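Glucose-6-phosphate 1-dehydrogenase (Kluyveromyces lactis, PDB 7E6I) catalyses the NADP+-dependent oxidation of glucose 6-phosphate to 6-phosphogluconolactone, probably the rate-limiting first step of the oxidative pentose phosphate pathway. Local coordinates at residues P40-A48 with G96-F107. Numbering follows the deposited sequence.
Sequences PTTKIIGYA and GYLELKKIIEEF
Lys43 lies over one face of the Phe107 ring. Its CB sits above the ring centre in a CH-pi contact, 3.9 Å from the centroid. Further along the chain, Lys43 CD approaches Phe107 CG to 3.4 Å. CG of Lys43 is anti to the backbone N (chi1 -167°), and the chain runs along the ring as far as CD, then bends at its last torsion, which turns the ammonium group off the helix. The carbonyl oxygen of Thr41 meets the edge of the same ring, in its plane, 3.4 Å from Phe107 CZ. With an alanine at Phe107, the Lys43 methylenes would probably lose the ring they lie on, and a gap would be likely to open beside the Thr41 carbonyl.

The middle of the contact is apolar. Ile45 CG2 packs against Leu100 CD1 at 3.8 Å, and Ile45 CD1 reaches Ile104 CG1 at 3.9 Å. Leu100 also has an aromatic partner in Tyr47, with Leu100 CD2 4.2 Å from Tyr47 CD2.

At the other end, Tyr47 points at the helix near Gly96, and the edge of its ring meets the Gly96 backbone. Its OH lies 3.3 Å from Gly96 CA, where a side chain pointing this way would clash with the hydroxyl. The hydroxyl is hydrogen-bonded to the carbonyl of Pro90. The Tyr47 and Tyr97 rings meet obliquely, with planes at 35°. Tyr97 OH bonds to the carbonyl of Tyr91.

No hydrogen bond links the two segments. Strand 43-48 pairs with strands 10-14 and 84-88, and its Lys43, Ile45 and Tyr47 face helix 94-110. Strand and helix axes run nearly antiparallel, at 168°. This is the helix-on-sheet packing of the Rossmann-type NADP-binding domain, in which helices cover a parallel sheet.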
loop_
_atom_site.group_PDB
_atom_site.type_symbol
_atom_site.label_atom_id
_atom_site.label_comp_id
_atom_site.label_asym_id
_atom_site.label_seq_id
_atom_site.Cartn_x
_atom_site.Cartn_y
_atom_site.Cartn_z
ATOM N N PRO A 40 -8.439 26.638 -3.919
ATOM C CA PRO A 40 -9.467 26.838 -4.956
ATOM C C PRO A 40 -8.927 27.356 -6.276
ATOM O O PRO A 40 -9.643 27.278 -7.279
ATOM C CB PRO A 40 -10.421 27.856 -4.315
ATOM C CG PRO A 40 -10.160 27.752 -2.841
ATOM C CD PRO A 40 -8.691 27.475 -2.737
ATOM N N THR A 41 -7.698 27.874 -6.315
ATOM C CA THR A 41 -7.079 28.300 -7.563
ATOM C C THR A 41 -6.397 27.165 -8.308
ATOM O O THR A 41 -5.534 27.423 -9.155
ATOM C CB THR A 41 -6.069 29.413 -7.294
ATOM O OG1 THR A 41 -4.868 28.850 -6.756
ATOM C CG2 THR A 41 -6.648 30.408 -6.318
ATOM N N THR A 42 -6.762 25.923 -8.017
ATOM C CA THR A 42 -6.108 24.764 -8.600
ATOM C C THR A 42 -6.814 24.402 -9.894
ATOM O O THR A 42 -8.041 24.263 -9.912
ATOM C CB THR A 42 -6.162 23.574 -7.637
ATOM O OG1 THR A 42 -5.357 23.843 -6.480
ATOM C CG2 THR A 42 -5.663 22.304 -8.319
ATOM N N LYS A 43 -6.052 24.225 -10.972
ATOM C CA LYS A 43 -6.642 23.806 -12.239
ATOM C C LYS A 43 -6.537 22.289 -12.386
ATOM O O LYS A 43 -5.434 21.741 -12.483
ATOM C CB LYS A 43 -5.988 24.516 -13.424
ATOM C CG LYS A 43 -6.778 24.334 -14.719
ATOM C CD LYS A 43 -6.570 25.475 -15.713
ATOM C CE LYS A 43 -7.505 25.341 -16.903
ATOM N NZ LYS A 43 -8.431 24.181 -16.728
ATOM N N ILE A 44 -7.681 21.615 -12.423
ATOM C CA ILE A 44 -7.731 20.162 -12.546
ATOM C C ILE A 44 -8.118 19.804 -13.973
ATOM O O ILE A 44 -9.210 20.158 -14.434
ATOM C CB ILE A 44 -8.709 19.549 -11.536
ATOM C CG1 ILE A 44 -8.403 20.076 -10.137
ATOM C CG2 ILE A 44 -8.585 18.057 -11.536
ATOM C CD1 ILE A 44 -9.223 19.434 -9.061
ATOM N N ILE A 45 -7.232 19.085 -14.663
ATOM C CA ILE A 45 -7.393 18.730 -16.075
ATOM C C ILE A 45 -7.349 17.211 -16.218
ATOM O O ILE A 45 -6.347 16.576 -15.851
ATOM C CB ILE A 45 -6.301 19.356 -16.950
ATOM C CG1 ILE A 45 -6.267 20.874 -16.814
ATOM C CG2 ILE A 45 -6.496 18.951 -18.385
ATOM C CD1 ILE A 45 -5.083 21.488 -17.525
ATOM N N GLY A 46 -8.398 16.638 -16.794
ATOM C CA GLY A 46 -8.429 15.231 -17.108
ATOM C C GLY A 46 -8.118 15.006 -18.574
ATOM O O GLY A 46 -8.778 15.566 -19.445
ATOM N N TYR A 47 -7.119 14.168 -18.839
ATOM C CA TYR A 47 -6.653 13.865 -20.187
ATOM C C TYR A 47 -6.843 12.379 -20.468
ATOM O O TYR A 47 -6.496 11.539 -19.631
ATOM C CB TYR A 47 -5.172 14.270 -20.335
ATOM C CG TYR A 47 -4.527 14.125 -21.706
ATOM C CD1 TYR A 47 -4.290 12.876 -22.263
ATOM C CD2 TYR A 47 -4.100 15.241 -22.414
ATOM C CE1 TYR A 47 -3.682 12.748 -23.502
ATOM C CE2 TYR A 47 -3.491 15.121 -23.652
ATOM C CZ TYR A 47 -3.283 13.876 -24.191
ATOM O OH TYR A 47 -2.680 13.758 -25.425
ATOM N N ALA A 48 -7.394 12.062 -21.646
ATOM C CA ALA A 48 -7.534 10.690 -22.138
ATOM C C ALA A 48 -7.826 10.735 -23.641
ATOM O O ALA A 48 -8.038 11.804 -24.220
ATOM C CB ALA A 48 -8.623 9.916 -21.384
ATOM N N GLY A 96 -1.343 16.184 -28.671
ATOM C CA GLY A 96 -2.101 16.322 -27.441
ATOM C C GLY A 96 -1.337 17.091 -26.382
ATOM O O GLY A 96 -1.895 17.966 -25.713
ATOM N N TYR A 97 -0.043 16.794 -26.239
ATOM C CA TYR A 97 0.760 17.435 -25.199
ATOM C C TYR A 97 1.004 18.904 -25.515
ATOM O O TYR A 97 0.984 19.748 -24.612
ATOM C CB TYR A 97 2.072 16.671 -25.017
ATOM C CG TYR A 97 1.809 15.245 -24.585
ATOM C CD1 TYR A 97 1.456 14.272 -25.514
ATOM C CD2 TYR A 97 1.870 14.881 -23.246
ATOM C CE1 TYR A 97 1.189 12.974 -25.130
ATOM C CE2 TYR A 97 1.609 13.576 -22.848
ATOM C CZ TYR A 97 1.269 12.627 -23.796
ATOM O OH TYR A 97 1.009 11.329 -23.406
ATOM N N LEU A 98 1.205 19.233 -26.792
ATOM C CA LEU A 98 1.350 20.635 -27.162
ATOM C C LEU A 98 0.048 21.391 -26.948
ATOM O O LEU A 98 0.058 22.530 -26.469
ATOM C CB LEU A 98 1.819 20.748 -28.607
ATOM C CG LEU A 98 3.198 20.121 -28.802
ATOM C CD1 LEU A 98 3.497 19.893 -30.271
ATOM C CD2 LEU A 98 4.268 20.979 -28.140
ATOM N N GLU A 99 -1.086 20.770 -27.272
ATOM C CA GLU A 99 -2.364 21.393 -26.939
ATOM C C GLU A 99 -2.512 21.568 -25.429
ATOM O O GLU A 99 -2.957 22.622 -24.963
ATOM C CB GLU A 99 -3.518 20.566 -27.512
ATOM C CG GLU A 99 -3.662 20.643 -29.035
ATOM C CD GLU A 99 -4.488 19.495 -29.625
ATOM O OE1 GLU A 99 -4.940 18.611 -28.852
ATOM O OE2 GLU A 99 -4.685 19.476 -30.869
ATOM N N LEU A 100 -2.127 20.551 -24.648
ATOM C CA LEU A 100 -2.157 20.676 -23.192
ATOM C C LEU A 100 -1.183 21.744 -22.708
ATOM O O LEU A 100 -1.528 22.560 -21.846
ATOM C CB LEU A 100 -1.853 19.322 -22.543
ATOM C CG LEU A 100 -1.930 19.162 -21.017
ATOM C CD1 LEU A 100 -3.349 19.298 -20.468
ATOM C CD2 LEU A 100 -1.334 17.827 -20.610
ATOM N N LYS A 101 0.032 21.767 -23.266
ATOM C CA LYS A 101 0.992 22.815 -22.932
ATOM C C LYS A 101 0.403 24.204 -23.128
ATOM O O LYS A 101 0.779 25.140 -22.417
ATOM C CB LYS A 101 2.260 22.638 -23.775
ATOM C CG LYS A 101 3.320 23.743 -23.673
ATOM C CD LYS A 101 4.625 23.235 -24.296
ATOM C CE LYS A 101 5.469 24.319 -24.938
ATOM N NZ LYS A 101 5.548 25.569 -24.125
ATOM N N LYS A 102 -0.542 24.353 -24.063
ATOM C CA LYS A 102 -1.138 25.662 -24.325
ATOM C C LYS A 102 -2.219 25.999 -23.305
ATOM O O LYS A 102 -2.247 27.113 -22.770
ATOM C CB LYS A 102 -1.710 25.714 -25.743
ATOM N N ILE A 103 -3.126 25.056 -23.035
ATOM C CA ILE A 103 -4.112 25.260 -21.975
ATOM C C ILE A 103 -3.423 25.675 -20.683
ATOM O O ILE A 103 -3.872 26.597 -19.989
ATOM C CB ILE A 103 -4.957 23.989 -21.772
ATOM C CG1 ILE A 103 -5.330 23.369 -23.120
ATOM C CG2 ILE A 103 -6.203 24.293 -20.934
ATOM C CD1 ILE A 103 -6.360 22.267 -23.020
ATOM N N ILE A 104 -2.309 25.018 -20.349
ATOM C CA ILE A 104 -1.679 25.243 -19.052
ATOM C C ILE A 104 -0.975 26.592 -19.021
ATOM O O ILE A 104 -1.124 27.368 -18.069
ATOM C CB ILE A 104 -0.715 24.086 -18.709
ATOM C CG1 ILE A 104 -1.499 22.823 -18.346
ATOM C CG2 ILE A 104 0.219 24.474 -17.562
ATOM C CD1 ILE A 104 -0.633 21.610 -18.118
ATOM N N GLU A 105 -0.204 26.902 -20.064
ATOM C CA GLU A 105 0.480 28.192 -20.112
ATOM C C GLU A 105 -0.508 29.352 -20.183
ATOM O O GLU A 105 -0.227 30.437 -19.662
ATOM C CB GLU A 105 1.445 28.211 -21.293
ATOM C CG GLU A 105 2.655 27.310 -21.087
ATOM C CD GLU A 105 3.613 27.291 -22.273
ATOM O OE1 GLU A 105 4.791 26.918 -22.078
ATOM O OE2 GLU A 105 3.193 27.632 -23.404
ATOM N N GLU A 106 -1.668 29.143 -20.810
ATOM C CA GLU A 106 -2.725 30.152 -20.780
ATOM C C GLU A 106 -3.163 30.439 -19.351
ATOM O O GLU A 106 -3.258 31.600 -18.939
ATOM C CB GLU A 106 -3.922 29.689 -21.610
ATOM C CG GLU A 106 -3.875 30.103 -23.064
ATOM C CD GLU A 106 -5.262 30.256 -23.683
ATOM O OE1 GLU A 106 -5.949 29.229 -23.912
ATOM O OE2 GLU A 106 -5.662 31.409 -23.949
ATOM N N PHE A 107 -3.441 29.380 -18.584
ATOM C CA PHE A 107 -3.858 29.540 -17.195
ATOM C C PHE A 107 -2.737 30.121 -16.345
ATOM O O PHE A 107 -2.982 30.977 -15.488
ATOM C CB PHE A 107 -4.326 28.192 -16.641
ATOM C CG PHE A 107 -4.515 28.170 -15.148
ATOM C CD1 PHE A 107 -5.711 28.583 -14.582
ATOM C CD2 PHE A 107 -3.502 27.719 -14.309
ATOM C CE1 PHE A 107 -5.897 28.558 -13.205
ATOM C CE2 PHE A 107 -3.677 27.696 -12.933
ATOM C CZ PHE A 107 -4.879 28.115 -12.381
#